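PA1221 (Pseudomonas aeruginosa, PDB 4DG8) joins an AMP-binding module of the ANL superfamily to a phosphopantetheine-attachment (carrier) domain, with adenosine monophosphate bound in this model. Local coordinates at residues V233-L237 and G238-P242; A261-F264 and N265-D269. One frame throughout, in Å; residues are numbered along the deposited sequence.

Contact 1 of 2, residues V233-L237 and G238-P242; sequences VLNDL and GPLDP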
# COMPACT_ATOMS: atom_id res chain seq x y z
N VAL A 233 16.64 -3.07 2.55
CA VAL A 233 17.57 -1.97 2.38
C VAL A 233 16.74 -0.71 2.58
O VAL A 233 16.04 -0.26 1.68
CB VAL A 233 18.12 -1.96 0.95
CG1 VAL A 233 19.16 -0.87 0.78
CG2 VAL A 233 18.74 -3.33 0.62
N LEU A 234 16.90 -0.10 3.76
CA LEU A 234 15.98 0.94 4.19
C LEU A 234 16.40 2.24 3.57
O LEU A 234 17.58 2.57 3.60
CB LEU A 234 16.01 1.09 5.71
CG LEU A 234 15.80 -0.14 6.60
CD1 LEU A 234 15.80 0.28 8.08
CD2 LEU A 234 14.52 -0.87 6.23
N ASN A 235 15.45 3.02 3.07
CA ASN A 235 15.83 4.33 2.64
C ASN A 235 15.70 5.25 3.84
O ASN A 235 14.62 5.78 4.13
CB ASN A 235 14.90 4.85 1.53
CG ASN A 235 15.12 6.34 1.23
OD1 ASN A 235 16.19 6.88 1.52
ND2 ASN A 235 14.12 7.00 0.65
N ASP A 236 16.84 5.46 4.49
CA ASP A 236 17.04 6.48 5.52
C ASP A 236 17.83 7.67 4.99
O ASP A 236 18.41 8.44 5.77
CB ASP A 236 17.66 5.89 6.80
CG ASP A 236 18.85 5.01 6.52
OD1 ASP A 236 19.38 5.09 5.38
OD2 ASP A 236 19.26 4.27 7.43
N LEU A 237 18.01 7.73 3.68
CA LEU A 237 18.79 8.81 3.06
C LEU A 237 18.01 10.11 2.82
O LEU A 237 18.52 11.20 3.06
CB LEU A 237 19.42 8.31 1.76
CG LEU A 237 20.49 7.24 1.99
CD1 LEU A 237 21.13 6.84 0.68
CD2 LEU A 237 21.54 7.77 2.95
N GLY A 238 16.78 9.99 2.35
CA GLY A 238 15.98 11.15 2.02
C GLY A 238 14.91 10.79 1.00
O GLY A 238 14.87 9.64 0.53
N PRO A 239 14.05 11.76 0.65
CA PRO A 239 12.99 11.51 -0.33
C PRO A 239 13.57 10.85 -1.58
O PRO A 239 14.57 11.32 -2.13
CB PRO A 239 12.48 12.91 -0.67
CG PRO A 239 12.77 13.75 0.58
CD PRO A 239 14.07 13.16 1.12
N LEU A 240 12.95 9.77 -2.02
CA LEU A 240 13.52 9.02 -3.13
C LEU A 240 13.53 9.85 -4.41
O LEU A 240 12.51 10.35 -4.85
CB LEU A 240 12.78 7.70 -3.34
CG LEU A 240 13.56 6.74 -4.24
CD1 LEU A 240 14.75 6.16 -3.48
CD2 LEU A 240 12.67 5.64 -4.77
N ASP A 241 14.72 9.98 -4.98
CA ASP A 241 14.95 10.68 -6.24
C ASP A 241 16.10 9.94 -6.94
O ASP A 241 16.52 8.90 -6.46
CB ASP A 241 15.26 12.18 -6.01
CG ASP A 241 16.54 12.40 -5.23
OD1 ASP A 241 17.40 11.48 -5.15
OD2 ASP A 241 16.69 13.52 -4.68
N PRO A 242 16.58 10.45 -8.09
CA PRO A 242 17.61 9.67 -8.80
C PRO A 242 18.89 9.49 -8.00
O PRO A 242 19.47 8.41 -8.03
CB PRO A 242 17.91 10.53 -10.03
CG PRO A 242 16.62 11.29 -10.28
CD PRO A 242 16.07 11.57 -8.88
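The flat group at the centre is the carboxamide of Asn235, which meets the backbone of Gly238 with both of its polar atoms and forms an Asx turn just after strand 231-234. At one edge ND2 gives a short bond to Gly238 O, 2.7 Å, with the acceptor only 5° out of the amide plane. OD1 instead receives two backbone donors from the same face of that plane. Leu237 N, at 2.9 Å from Asn235 OD1, closes the Asx turn; Gly238 N lies at a longer 3.3 Å from Asn235 OD1. The return bond from ND2 to Gly238 O extends the grip to a third peptide. CG anti to the backbone N (chi1 170°) puts the amide alongside the Leu237 and Gly238 backbone, and its rotation is fixed from both ends. ND2 has a second acceptor in Asn210 OD1, while Asn235 also packs against Val244 and Leu248 of helix 242-250. CB of Asp236 points away from 238-242; its OD1 forms a salt bridge with Arg252 and its OD2 accepts from Arg49 N. Farther on, Asp241 is the N-cap of helix 242-250, OD1 taking the Val244 N-H. Gly238 has a positive phi, 156°, in a region open mainly to glycine. Beside the amide, Leu240 CD1 comes to 4.3 Å from Asn235 ND2.

Contact 2 of 2, residues A261-F264 and N265-D269; sequences ASLF and NTLVD
Asn265 N bonds to Ala261 O at 2.8 Å, the first of five successive i to i+4 backbone hydrogen bonds in helix 261-270; Thr266, Leu267 and Val268 continue the series onto Ser262, Leu263 and Phe264, and Asp269 N follows onto Asn265 O. One carbonyl carries an extra load. Ser262 O accepts from Thr266 N at 3.0 Å and also from the hydroxyl OG1 at 2.9 Å, the two donors arriving from opposite faces of the carbonyl plane. Thr266 OG1 lies beside its own backbone N (chi1 -52°), which folds the hydroxyl back along the helix to that oxygen. Among the aromatic contacts, Val268 CG2 sits over the centre of the Phe264 ring in a CH-pi contact, 4.0 Å from the centroid and 11° off the normal. The ring edge is met in plane by Asn265 OD1, 3.3 Å from Phe264 CD2, with ring and amide planes 66° apart. The apolar contact is Leu263 CD1 on Leu267 CG at 4.0 Å, the two chains crossing at a slant one turn apart. The helix is the connection between strands 256-260 and 280-284 of a beta-alpha-beta unit. Phe264 is turned onto Leu281 and Thr283 of the second strand and, with Val268, onto Ala296 of helix 290-299, whereas Leu267 meets Leu245 of helix 242-250.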
# COMPACT_ATOMS: atom_id res chain seq x y z
N ALA A 261 3.80 4.17 -10.13
CA ALA A 261 3.84 4.65 -11.52
C ALA A 261 4.37 6.07 -11.68
O ALA A 261 5.25 6.31 -12.49
CB ALA A 261 2.47 4.54 -12.14
N SER A 262 3.83 7.03 -10.92
CA SER A 262 4.22 8.43 -11.15
C SER A 262 5.67 8.66 -10.72
O SER A 262 6.40 9.41 -11.38
CB SER A 262 3.22 9.42 -10.52
OG SER A 262 3.18 9.27 -9.11
N LEU A 263 6.13 7.95 -9.68
CA LEU A 263 7.53 8.04 -9.27
C LEU A 263 8.46 7.42 -10.32
O LEU A 263 9.51 7.98 -10.67
CB LEU A 263 7.75 7.38 -7.90
CG LEU A 263 9.19 7.45 -7.33
CD1 LEU A 263 9.76 8.90 -7.33
CD2 LEU A 263 9.30 6.82 -5.94
N PHE A 264 8.07 6.25 -10.80
CA PHE A 264 8.73 5.60 -11.92
C PHE A 264 8.86 6.60 -13.08
O PHE A 264 9.95 6.85 -13.57
CB PHE A 264 7.94 4.35 -12.33
CG PHE A 264 8.44 3.67 -13.58
CD1 PHE A 264 9.46 2.72 -13.52
CD2 PHE A 264 7.88 3.96 -14.81
CE1 PHE A 264 9.90 2.09 -14.66
CE2 PHE A 264 8.32 3.34 -15.96
CZ PHE A 264 9.33 2.39 -15.89
N ASN A 265 7.75 7.19 -13.50
CA ASN A 265 7.76 8.11 -14.64
C ASN A 265 8.73 9.28 -14.44
O ASN A 265 9.48 9.63 -15.35
CB ASN A 265 6.34 8.64 -14.88
CG ASN A 265 5.39 7.56 -15.31
OD1 ASN A 265 5.82 6.46 -15.66
ND2 ASN A 265 4.09 7.86 -15.29
N THR A 266 8.70 9.87 -13.25
CA THR A 266 9.60 10.97 -12.93
C THR A 266 11.07 10.57 -12.98
O THR A 266 11.89 11.27 -13.58
CB THR A 266 9.28 11.53 -11.53
OG1 THR A 266 7.89 11.84 -11.47
CG2 THR A 266 10.07 12.80 -11.27
N LEU A 267 11.40 9.46 -12.34
CA LEU A 267 12.78 9.00 -12.31
C LEU A 267 13.22 8.73 -13.73
O LEU A 267 14.34 9.07 -14.12
CB LEU A 267 12.91 7.73 -11.45
CG LEU A 267 12.62 7.88 -9.96
CD1 LEU A 267 12.74 6.52 -9.27
CD2 LEU A 267 13.53 8.89 -9.31
N VAL A 268 12.33 8.17 -14.54
CA VAL A 268 12.67 7.85 -15.91
C VAL A 268 12.87 9.09 -16.78
O VAL A 268 13.78 9.10 -17.60
CB VAL A 268 11.65 6.87 -16.54
CG1 VAL A 268 11.84 6.80 -18.05
CG2 VAL A 268 11.83 5.50 -15.92
N ASP A 269 12.02 10.11 -16.59
CA ASP A 269 12.13 11.43 -17.25
C ASP A 269 13.46 12.11 -16.93
O ASP A 269 14.13 12.65 -17.81
CB ASP A 269 11.06 12.40 -16.73
CG ASP A 269 9.66 12.18 -17.32
OD1 ASP A 269 9.54 11.54 -18.38
OD2 ASP A 269 8.69 12.69 -16.72

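How the contacts relate
Contact 1 comes first along the chain, and contact 2 follows after helix 242-250 and strand 256-260; their centres lie 15 Å apart, and both belong to the AMP-binding enzyme region. They serve different sheets: the chain leaves the four-stranded sheet after strand 231-234, whose last two residues open contact 1, while 261-269 is in the helix that follows strand 256-260, an outer strand of a five-stranded sheet. The two meet directly where the loop reaches helix 242-250. Leu240 CD2 packs on Leu263 CD2 at 3.8 Å, and Pro242 N lies 3.6 Å from Leu267 CD2. The end of the loop thus packs against a helix whose first residue, Ala261, has its side chain about 7 Å from the bound adenosine monophosphate.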